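Local coordinates for protein esterase (Xanthomonas oryzae pv. oryzae, PDB 3H2G) that acts as an esterase that degrades rice cell wall material and contributes to the virulence of the bacterium, at residues H136-I149 and Q177-I189. Sequence-based numbering, arbitrary orientation.
Sequences HPYLHSASEASATI and QGGHTAMATQREI
In this alpha/beta-hydrolase fold, helix 177-189, which follows the probable nucleophile elbow at Ser176, packs against helix 141-149, Ala145 meeting Thr185 where the axes come within 8.0 Å at -77°. Small residues permit this approach: the CA atoms of Ala145 and Thr185 are 4.2 Å apart, Ala145 CB rests near Ala184 O, and Ala184 CB lies against Ser141. Thr185 OG1 faces Ala145 CA while bonding back to its own helix, at Thr181 O (2.8 Å), from above the carbonyl plane; Thr185 N reaches the same oxygen from the other face. Thr148 mirrors this through OG1 to Glu144 O (2.8 Å), its hydroxyl also touching Thr181 CG2. Glu144, extended beyond CG, runs its buried carboxylate between Gln177 and His180 and past Thr181, whose hydroxyl is bonded to Tyr125. In the loop ahead of helix 141-149, Tyr138 offers its ring edge to the amide of Gln177, the planes 84° apart; the phenol hydroxyl bonds to Thr88, and the ring stacks on Tyr237. Leu139 CD2 covers one face of the His180 imidazole, off-centre. With CG anti to the backbone N (chi1 179°), that imidazole extends to the first turn of helix 141-149. At the far end, Ile149 CD1 lies against Glu188 CG (3.6 Å) and Ile189 CG1. On the Arg187 side, Ser141 OG takes a weak, bent hydrogen bond from His180 NE2 (3.1 Å) and donates to a water (2.9 Å) that also accepts from Arg187 NH2 (2.7 Å).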
loop_
_atom_site.group_PDB
_atom_site.type_symbol
_atom_site.label_atom_id
_atom_site.label_comp_id
_atom_site.label_asym_id
_atom_site.label_seq_id
_atom_site.Cartn_x
_atom_site.Cartn_y
_atom_site.Cartn_z
ATOM N N HIS A 136 -9.569 -10.285 1.165
ATOM C CA HIS A 136 -8.618 -9.331 0.607
ATOM C C HIS A 136 -7.311 -10.044 0.300
ATOM O O HIS A 136 -6.699 -10.641 1.190
ATOM C CB HIS A 136 -8.317 -8.172 1.560
ATOM C CG HIS A 136 -7.208 -7.292 1.072
ATOM N ND1 HIS A 136 -6.051 -7.074 1.791
ATOM C CD2 HIS A 136 -7.039 -6.652 -0.110
ATOM C CE1 HIS A 136 -5.217 -6.343 1.072
ATOM N NE2 HIS A 136 -5.792 -6.075 -0.087
ATOM N N PRO A 137 -6.876 -10.010 -0.971
ATOM C CA PRO A 137 -5.622 -10.660 -1.370
ATOM C C PRO A 137 -4.444 -9.816 -0.880
ATOM O O PRO A 137 -3.786 -9.127 -1.660
ATOM C CB PRO A 137 -5.711 -10.687 -2.899
ATOM C CG PRO A 137 -7.193 -10.608 -3.180
ATOM C CD PRO A 137 -7.649 -9.602 -2.156
ATOM N N TYR A 138 -4.201 -9.866 0.423
ATOM C CA TYR A 138 -3.123 -9.116 1.054
ATOM C C TYR A 138 -1.758 -9.456 0.441
ATOM O O TYR A 138 -1.398 -10.623 0.319
ATOM C CB TYR A 138 -3.131 -9.419 2.559
ATOM C CG TYR A 138 -2.145 -8.637 3.399
ATOM C CD1 TYR A 138 -2.081 -7.245 3.327
ATOM C CD2 TYR A 138 -1.309 -9.289 4.306
ATOM C CE1 TYR A 138 -1.207 -6.521 4.142
ATOM C CE2 TYR A 138 -0.434 -8.574 5.127
ATOM C CZ TYR A 138 -0.389 -7.192 5.038
ATOM O OH TYR A 138 0.479 -6.484 5.843
ATOM N N LEU A 139 -1.019 -8.422 0.043
ATOM C CA LEU A 139 0.314 -8.571 -0.541
ATOM C C LEU A 139 0.375 -9.397 -1.827
ATOM O O LEU A 139 1.403 -10.010 -2.137
ATOM C CB LEU A 139 1.274 -9.150 0.507
ATOM C CG LEU A 139 1.471 -8.237 1.727
ATOM C CD1 LEU A 139 2.258 -8.964 2.813
ATOM C CD2 LEU A 139 2.189 -6.966 1.294
ATOM N N HIS A 140 -0.728 -9.400 -2.573
ATOM C CA HIS A 140 -0.808 -10.121 -3.839
ATOM C C HIS A 140 -0.562 -9.106 -4.957
ATOM O O HIS A 140 -1.452 -8.341 -5.324
ATOM C CB HIS A 140 -2.194 -10.755 -4.001
ATOM C CG HIS A 140 -2.349 -11.557 -5.254
ATOM N ND1 HIS A 140 -3.333 -11.300 -6.184
ATOM C CD2 HIS A 140 -1.650 -12.616 -5.729
ATOM C CE1 HIS A 140 -3.234 -12.165 -7.177
ATOM N NE2 HIS A 140 -2.221 -12.975 -6.926
ATOM N N SER A 141 0.657 -9.107 -5.486
ATOM C CA SER A 141 1.060 -8.175 -6.533
ATOM C C SER A 141 0.074 -7.984 -7.681
ATOM O O SER A 141 -0.262 -6.851 -8.036
ATOM C CB SER A 141 2.420 -8.594 -7.101
ATOM O OG SER A 141 3.389 -8.695 -6.071
ATOM N N ALA A 142 -0.393 -9.084 -8.263
ATOM C CA ALA A 142 -1.308 -9.005 -9.397
ATOM C C ALA A 142 -2.609 -8.248 -9.148
ATOM O O ALA A 142 -2.979 -7.384 -9.945
ATOM C CB ALA A 142 -1.619 -10.408 -9.913
ATOM N N SER A 143 -3.309 -8.566 -8.061
ATOM C CA SER A 143 -4.576 -7.897 -7.773
ATOM C C SER A 143 -4.397 -6.514 -7.149
ATOM O O SER A 143 -5.294 -5.676 -7.224
ATOM C CB SER A 143 -5.474 -8.780 -6.892
ATOM O OG SER A 143 -4.870 -9.068 -5.647
ATOM N N GLU A 144 -3.247 -6.270 -6.528
ATOM C CA GLU A 144 -2.989 -4.947 -5.971
ATOM C C GLU A 144 -2.826 -4.024 -7.176
ATOM O O GLU A 144 -3.315 -2.889 -7.190
ATOM C CB GLU A 144 -1.702 -4.944 -5.140
ATOM C CG GLU A 144 -1.866 -5.494 -3.730
ATOM C CD GLU A 144 -0.545 -5.587 -3.000
ATOM O OE1 GLU A 144 -0.549 -5.833 -1.779
ATOM O OE2 GLU A 144 0.500 -5.418 -3.657
ATOM N N ALA A 145 -2.148 -4.534 -8.202
ATOM C CA ALA A 145 -1.923 -3.767 -9.418
ATOM C C ALA A 145 -3.206 -3.598 -10.230
ATOM O O ALA A 145 -3.528 -2.489 -10.664
ATOM C CB ALA A 145 -0.845 -4.438 -10.272
ATOM N N SER A 146 -3.941 -4.690 -10.434
ATOM C CA SER A 146 -5.173 -4.624 -11.214
ATOM C C SER A 146 -6.193 -3.684 -10.577
ATOM O O SER A 146 -6.862 -2.921 -11.272
ATOM C CB SER A 146 -5.778 -6.023 -11.397
ATOM O OG SER A 146 -6.171 -6.605 -10.164
ATOM N N ALA A 147 -6.302 -3.733 -9.255
ATOM C CA ALA A 147 -7.241 -2.872 -8.545
ATOM C C ALA A 147 -6.834 -1.406 -8.681
ATOM O O ALA A 147 -7.679 -0.533 -8.867
ATOM C CB ALA A 147 -7.301 -3.266 -7.071
ATOM N N THR A 148 -5.535 -1.142 -8.585
ATOM C CA THR A 148 -5.028 0.221 -8.698
ATOM C C THR A 148 -5.205 0.759 -10.116
ATOM O O THR A 148 -5.672 1.883 -10.319
ATOM C CB THR A 148 -3.542 0.284 -8.308
ATOM O OG1 THR A 148 -3.399 -0.133 -6.943
ATOM C CG2 THR A 148 -3.011 1.703 -8.444
ATOM N N ILE A 149 -4.828 -0.051 -11.098
ATOM C CA ILE A 149 -4.952 0.340 -12.495
ATOM C C ILE A 149 -6.406 0.646 -12.858
ATOM O O ILE A 149 -6.698 1.664 -13.480
ATOM C CB ILE A 149 -4.400 -0.771 -13.410
ATOM C CG1 ILE A 149 -2.869 -0.787 -13.314
ATOM C CG2 ILE A 149 -4.867 -0.565 -14.844
ATOM C CD1 ILE A 149 -2.216 -2.037 -13.893
ATOM N N GLN A 177 2.143 -1.667 2.887
ATOM C CA GLN A 177 1.645 -2.643 1.920
ATOM C C GLN A 177 1.480 -1.856 0.625
ATOM O O GLN A 177 1.671 -2.386 -0.469
ATOM C CB GLN A 177 0.274 -3.207 2.311
ATOM C CG GLN A 177 -0.315 -4.090 1.198
ATOM C CD GLN A 177 -1.793 -4.412 1.360
ATOM O OE1 GLN A 177 -2.396 -5.053 0.491
ATOM N NE2 GLN A 177 -2.384 -3.973 2.459
ATOM N N GLY A 178 1.125 -0.580 0.776
ATOM C CA GLY A 178 0.927 0.296 -0.367
ATOM C C GLY A 178 2.185 0.513 -1.182
ATOM O O GLY A 178 2.108 0.856 -2.364
ATOM N N GLY A 179 3.343 0.332 -0.552
ATOM C CA GLY A 179 4.601 0.493 -1.265
ATOM C C GLY A 179 4.768 -0.709 -2.175
ATOM O O GLY A 179 5.307 -0.612 -3.279
ATOM N N HIS A 180 4.302 -1.855 -1.690
ATOM C CA HIS A 180 4.344 -3.102 -2.443
ATOM C C HIS A 180 3.364 -2.907 -3.609
ATOM O O HIS A 180 3.660 -3.248 -4.752
ATOM C CB HIS A 180 3.898 -4.257 -1.534
ATOM C CG HIS A 180 3.872 -5.599 -2.203
ATOM N ND1 HIS A 180 4.970 -6.431 -2.256
ATOM C CD2 HIS A 180 2.871 -6.257 -2.834
ATOM C CE1 HIS A 180 4.645 -7.544 -2.892
ATOM N NE2 HIS A 180 3.378 -7.463 -3.254
ATOM N N THR A 181 2.202 -2.333 -3.307
ATOM C CA THR A 181 1.182 -2.062 -4.316
ATOM C C THR A 181 1.705 -1.118 -5.400
ATOM O O THR A 181 1.542 -1.372 -6.600
ATOM C CB THR A 181 -0.065 -1.409 -3.680
ATOM O OG1 THR A 181 -0.691 -2.340 -2.791
ATOM C CG2 THR A 181 -1.061 -0.980 -4.754
ATOM N N ALA A 182 2.324 -0.022 -4.972
ATOM C CA ALA A 182 2.855 0.961 -5.909
ATOM C C ALA A 182 3.856 0.331 -6.869
ATOM O O ALA A 182 3.775 0.528 -8.085
ATOM C CB ALA A 182 3.515 2.111 -5.146
ATOM N N MET A 183 4.797 -0.434 -6.326
ATOM C CA MET A 183 5.813 -1.074 -7.156
ATOM C C MET A 183 5.222 -2.142 -8.072
ATOM O O MET A 183 5.631 -2.270 -9.231
ATOM C CB MET A 183 6.912 -1.692 -6.284
ATOM C CG MET A 183 8.069 -2.265 -7.105
ATOM S SD MET A 183 9.458 -2.864 -6.115
ATOM C CE MET A 183 10.267 -1.317 -5.700
ATOM N N ALA A 184 4.266 -2.911 -7.557
ATOM C CA ALA A 184 3.633 -3.958 -8.357
ATOM C C ALA A 184 2.867 -3.328 -9.513
ATOM O O ALA A 184 2.831 -3.866 -10.626
ATOM C CB ALA A 184 2.687 -4.789 -7.488
ATOM N N THR A 185 2.246 -2.184 -9.242
ATOM C CA THR A 185 1.487 -1.465 -10.261
ATOM C C THR A 185 2.457 -0.899 -11.301
ATOM O O THR A 185 2.185 -0.919 -12.504
ATOM C CB THR A 185 0.671 -0.311 -9.629
ATOM O OG1 THR A 185 -0.248 -0.847 -8.664
ATOM C CG2 THR A 185 -0.103 0.445 -10.699
ATOM N N GLN A 186 3.595 -0.397 -10.836
ATOM C CA GLN A 186 4.593 0.151 -11.747
ATOM C C GLN A 186 5.099 -0.936 -12.691
ATOM O O GLN A 186 5.229 -0.719 -13.894
ATOM C CB GLN A 186 5.773 0.721 -10.962
ATOM C CG GLN A 186 6.942 1.114 -11.848
ATOM C CD GLN A 186 8.155 1.559 -11.059
ATOM O OE1 GLN A 186 8.159 1.527 -9.826
ATOM N NE2 GLN A 186 9.200 1.972 -11.770
ATOM N N ARG A 187 5.388 -2.107 -12.139
ATOM C CA ARG A 187 5.887 -3.212 -12.944
ATOM C C ARG A 187 4.890 -3.607 -14.032
ATOM O O ARG A 187 5.275 -3.850 -15.175
ATOM C CB ARG A 187 6.188 -4.424 -12.055
ATOM C CG ARG A 187 6.802 -5.596 -12.818
ATOM C CD ARG A 187 7.137 -6.762 -11.903
ATOM N NE ARG A 187 5.945 -7.323 -11.272
ATOM C CZ ARG A 187 5.956 -8.386 -10.474
ATOM N NH1 ARG A 187 7.103 -9.003 -10.211
ATOM N NH2 ARG A 187 4.827 -8.833 -9.943
ATOM N N GLU A 188 3.612 -3.661 -13.671
ATOM C CA GLU A 188 2.558 -4.040 -14.610
ATOM C C GLU A 188 2.356 -3.018 -15.726
ATOM O O GLU A 188 2.208 -3.385 -16.892
ATOM C CB GLU A 188 1.243 -4.254 -13.853
ATOM C CG GLU A 188 0.048 -4.650 -14.718
ATOM C CD GLU A 188 0.266 -5.945 -15.483
ATOM O OE1 GLU A 188 1.056 -6.796 -15.020
ATOM O OE2 GLU A 188 -0.371 -6.118 -16.543
ATOM N N ILE A 189 2.351 -1.736 -15.375
ATOM C CA ILE A 189 2.167 -0.694 -16.377
ATOM C C ILE A 189 3.339 -0.679 -17.359
ATOM O O ILE A 189 3.141 -0.613 -18.572
ATOM C CB ILE A 189 2.008 0.695 -15.712
ATOM C CG1 ILE A 189 0.682 0.743 -14.939
ATOM C CG2 ILE A 189 2.054 1.794 -16.769
ATOM C CD1 ILE A 189 0.435 2.053 -14.198
HETATM O O HOH W 1 5.151 -10.307 -7.659
#